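Local coordinates for protein guanine nucleotide exchange factor p115rhogef (Homo sapiens, PDB 1IAP) that probably activates Rho GTPases by nucleotide exchange and, through its N-terminal RGS-like domain, probably recognises G-protein alpha subunits of the G12/13 class, at residues Arg13-Leu18 with His151-Leu156. Residues are numbered along the deposited sequence; the frame is centred on the assembly and turned at random.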
loop_
_atom_site.group_PDB
_atom_site.type_symbol
_atom_site.label_atom_id
_atom_site.label_comp_id
_atom_site.label_asym_id
_atom_site.label_seq_id
_atom_site.Cartn_x
_atom_site.Cartn_y
_atom_site.Cartn_z
ATOM N N ARG A 13 -8.197 -1.809 4.786
ATOM C CA ARG A 13 -8.777 -3.063 5.263
ATOM C C ARG A 13 -9.673 -3.769 4.247
ATOM O O ARG A 13 -10.119 -4.890 4.488
ATOM C CB ARG A 13 -9.589 -2.801 6.534
ATOM C CG ARG A 13 -8.851 -1.983 7.575
ATOM C CD ARG A 13 -9.729 -1.651 8.766
ATOM N NE ARG A 13 -9.036 -0.788 9.721
ATOM C CZ ARG A 13 -9.635 -0.120 10.703
ATOM N NH1 ARG A 13 -10.948 -0.217 10.871
ATOM N NH2 ARG A 13 -8.923 0.657 11.509
ATOM N N ARG A 14 -9.946 -3.113 3.121
ATOM C CA ARG A 14 -10.813 -3.674 2.080
ATOM C C ARG A 14 -9.950 -4.040 0.873
ATOM O O ARG A 14 -9.704 -3.213 -0.005
ATOM C CB ARG A 14 -11.873 -2.641 1.701
ATOM C CG ARG A 14 -12.480 -1.913 2.916
ATOM C CD ARG A 14 -13.796 -2.515 3.407
ATOM N NE ARG A 14 -13.704 -3.919 3.808
ATOM C CZ ARG A 14 -13.324 -4.340 5.012
ATOM N NH1 ARG A 14 -12.985 -3.469 5.954
ATOM N NH2 ARG A 14 -13.312 -5.637 5.285
ATOM N N PRO A 15 -9.533 -5.314 0.791
ATOM C CA PRO A 15 -8.683 -5.842 -0.281
ATOM C C PRO A 15 -9.088 -5.578 -1.726
ATOM O O PRO A 15 -8.241 -5.203 -2.535
ATOM C CB PRO A 15 -8.592 -7.337 0.055
ATOM C CG PRO A 15 -9.882 -7.609 0.758
ATOM C CD PRO A 15 -10.058 -6.407 1.635
ATOM N N ALA A 16 -10.365 -5.759 -2.055
ATOM C CA ALA A 16 -10.835 -5.529 -3.421
ATOM C C ALA A 16 -10.822 -4.040 -3.760
ATOM O O ALA A 16 -10.346 -3.634 -4.821
ATOM C CB ALA A 16 -12.234 -6.096 -3.603
ATOM N N HIS A 17 -11.344 -3.232 -2.844
ATOM C CA HIS A 17 -11.387 -1.788 -3.035
ATOM C C HIS A 17 -9.973 -1.233 -3.105
ATOM O O HIS A 17 -9.672 -0.409 -3.966
ATOM C CB HIS A 17 -12.218 -1.137 -1.926
ATOM C CG HIS A 17 -13.631 -1.630 -1.899
ATOM N ND1 HIS A 17 -14.699 -0.856 -2.302
ATOM C CD2 HIS A 17 -14.137 -2.858 -1.629
ATOM C CE1 HIS A 17 -15.797 -1.591 -2.293
ATOM N NE2 HIS A 17 -15.483 -2.810 -1.889
ATOM N N LEU A 18 -9.083 -1.780 -2.278
ATOM C CA LEU A 18 -7.688 -1.362 -2.265
ATOM C C LEU A 18 -6.992 -1.709 -3.588
ATOM O O LEU A 18 -6.232 -0.899 -4.115
ATOM C CB LEU A 18 -6.951 -1.984 -1.070
ATOM C CG LEU A 18 -5.520 -1.499 -0.844
ATOM C CD1 LEU A 18 -5.502 0.026 -0.690
ATOM C CD2 LEU A 18 -4.948 -2.166 0.397
ATOM N N HIS A 151 -11.515 -12.999 -2.407
ATOM C CA HIS A 151 -11.616 -13.729 -3.669
ATOM C C HIS A 151 -11.478 -12.771 -4.844
ATOM O O HIS A 151 -10.713 -13.021 -5.780
ATOM C CB HIS A 151 -12.958 -14.469 -3.759
ATOM C CG HIS A 151 -13.097 -15.330 -4.977
ATOM N ND1 HIS A 151 -13.844 -14.956 -6.073
ATOM C CD2 HIS A 151 -12.588 -16.551 -5.269
ATOM C CE1 HIS A 151 -13.789 -15.907 -6.987
ATOM N NE2 HIS A 151 -13.033 -16.886 -6.525
ATOM N N VAL A 152 -12.229 -11.674 -4.785
ATOM C CA VAL A 152 -12.211 -10.654 -5.829
ATOM C C VAL A 152 -10.828 -10.019 -5.936
ATOM O O VAL A 152 -10.291 -9.855 -7.033
ATOM C CB VAL A 152 -13.274 -9.562 -5.535
ATOM C CG1 VAL A 152 -13.091 -8.341 -6.453
ATOM C CG2 VAL A 152 -14.667 -10.149 -5.703
ATOM N N ALA A 153 -10.258 -9.654 -4.792
ATOM C CA ALA A 153 -8.938 -9.040 -4.758
ATOM C C ALA A 153 -7.890 -9.936 -5.407
ATOM O O ALA A 153 -7.008 -9.455 -6.106
ATOM C CB ALA A 153 -8.540 -8.718 -3.320
ATOM N N GLU A 154 -7.992 -11.243 -5.182
ATOM C CA GLU A 154 -7.045 -12.185 -5.773
ATOM C C GLU A 154 -7.072 -12.103 -7.297
ATOM O O GLU A 154 -6.025 -12.041 -7.950
ATOM C CB GLU A 154 -7.346 -13.611 -5.306
ATOM C CG GLU A 154 -6.972 -13.846 -3.853
ATOM C CD GLU A 154 -7.471 -15.164 -3.286
ATOM O OE1 GLU A 154 -8.024 -15.992 -4.046
ATOM O OE2 GLU A 154 -7.303 -15.367 -2.063
ATOM N N ARG A 155 -8.272 -12.050 -7.860
ATOM C CA ARG A 155 -8.409 -11.953 -9.300
ATOM C C ARG A 155 -7.842 -10.629 -9.807
ATOM O O ARG A 155 -7.205 -10.589 -10.863
ATOM C CB ARG A 155 -9.876 -12.094 -9.723
ATOM C CG ARG A 155 -10.070 -11.942 -11.223
ATOM C CD ARG A 155 -11.472 -12.303 -11.666
ATOM N NE ARG A 155 -11.706 -11.917 -13.055
ATOM C CZ ARG A 155 -12.429 -10.864 -13.426
ATOM N NH1 ARG A 155 -12.992 -10.088 -12.511
ATOM N NH2 ARG A 155 -12.587 -10.588 -14.715
ATOM N N LEU A 156 -8.076 -9.551 -9.060
ATOM C CA LEU A 156 -7.578 -8.241 -9.467
ATOM C C LEU A 156 -6.056 -8.214 -9.384
ATOM O O LEU A 156 -5.407 -7.631 -10.238
ATOM C CB LEU A 156 -8.173 -7.121 -8.614
ATOM C CG LEU A 156 -9.694 -7.055 -8.423
ATOM C CD1 LEU A 156 -10.089 -5.644 -8.021
ATOM C CD2 LEU A 156 -10.427 -7.474 -9.679
#
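Val152 holds CG1 anti to its backbone N (chi1 169°), which swings that methyl out to Ala16; Leu156 places CG anti to its carbonyl carbon (chi1 -51°), and its nearly extended second torsion carries CD1 to the Ala16 backbone. Between these two branches lies the closest approach of the two segments' backbones, where Ala16 CA comes within 4.2 Å of Ala153 CA. The small side chains of Ala16 and Ala153 make this possible, since neither has anything beyond CB to hold the backbones apart. Of the two, only Ala153 points its methyl across, toward the Pro15-Ala16 backbone in the first turn of helix 15-28. There CB rests beside the Pro15 carbonyl bond, 3.6 Å from both Pro15 C and Pro15 O, and it also meets Pro15 CB at 3.6 Å. To one side, Val152 CG1 touches the Ala16 methyl, CG1 to CB 3.7 Å. One turn further along helix 142-162, Leu156 CD1 reaches Ala16 O at 3.8 Å, a van der Waals contact of a methyl with a carbonyl oxygen. What joins the segments directly is therefore van der Waals packing of small groups, partly against bare backbone. Arg14 occupies the N-cap of helix 15-28, and its O accepts the first-turn bond from Leu18 N at 2.8 Å; Pro15 follows, in a first turn that asks no N-H of it. The Arg14 side chain then reaches over to helix 142-162 with a salt bridge from NE to Glu149. Leu134 of helix 128-135 packs on Ala16, while Val190 of the C-terminal tail lies on Pro15. Over these short segments the two chains run roughly parallel, their carbonyls pointing much the same way. The arrangement is close helix packing through small residues, joining sequence-distant helices of the all-helical RGS-like domain.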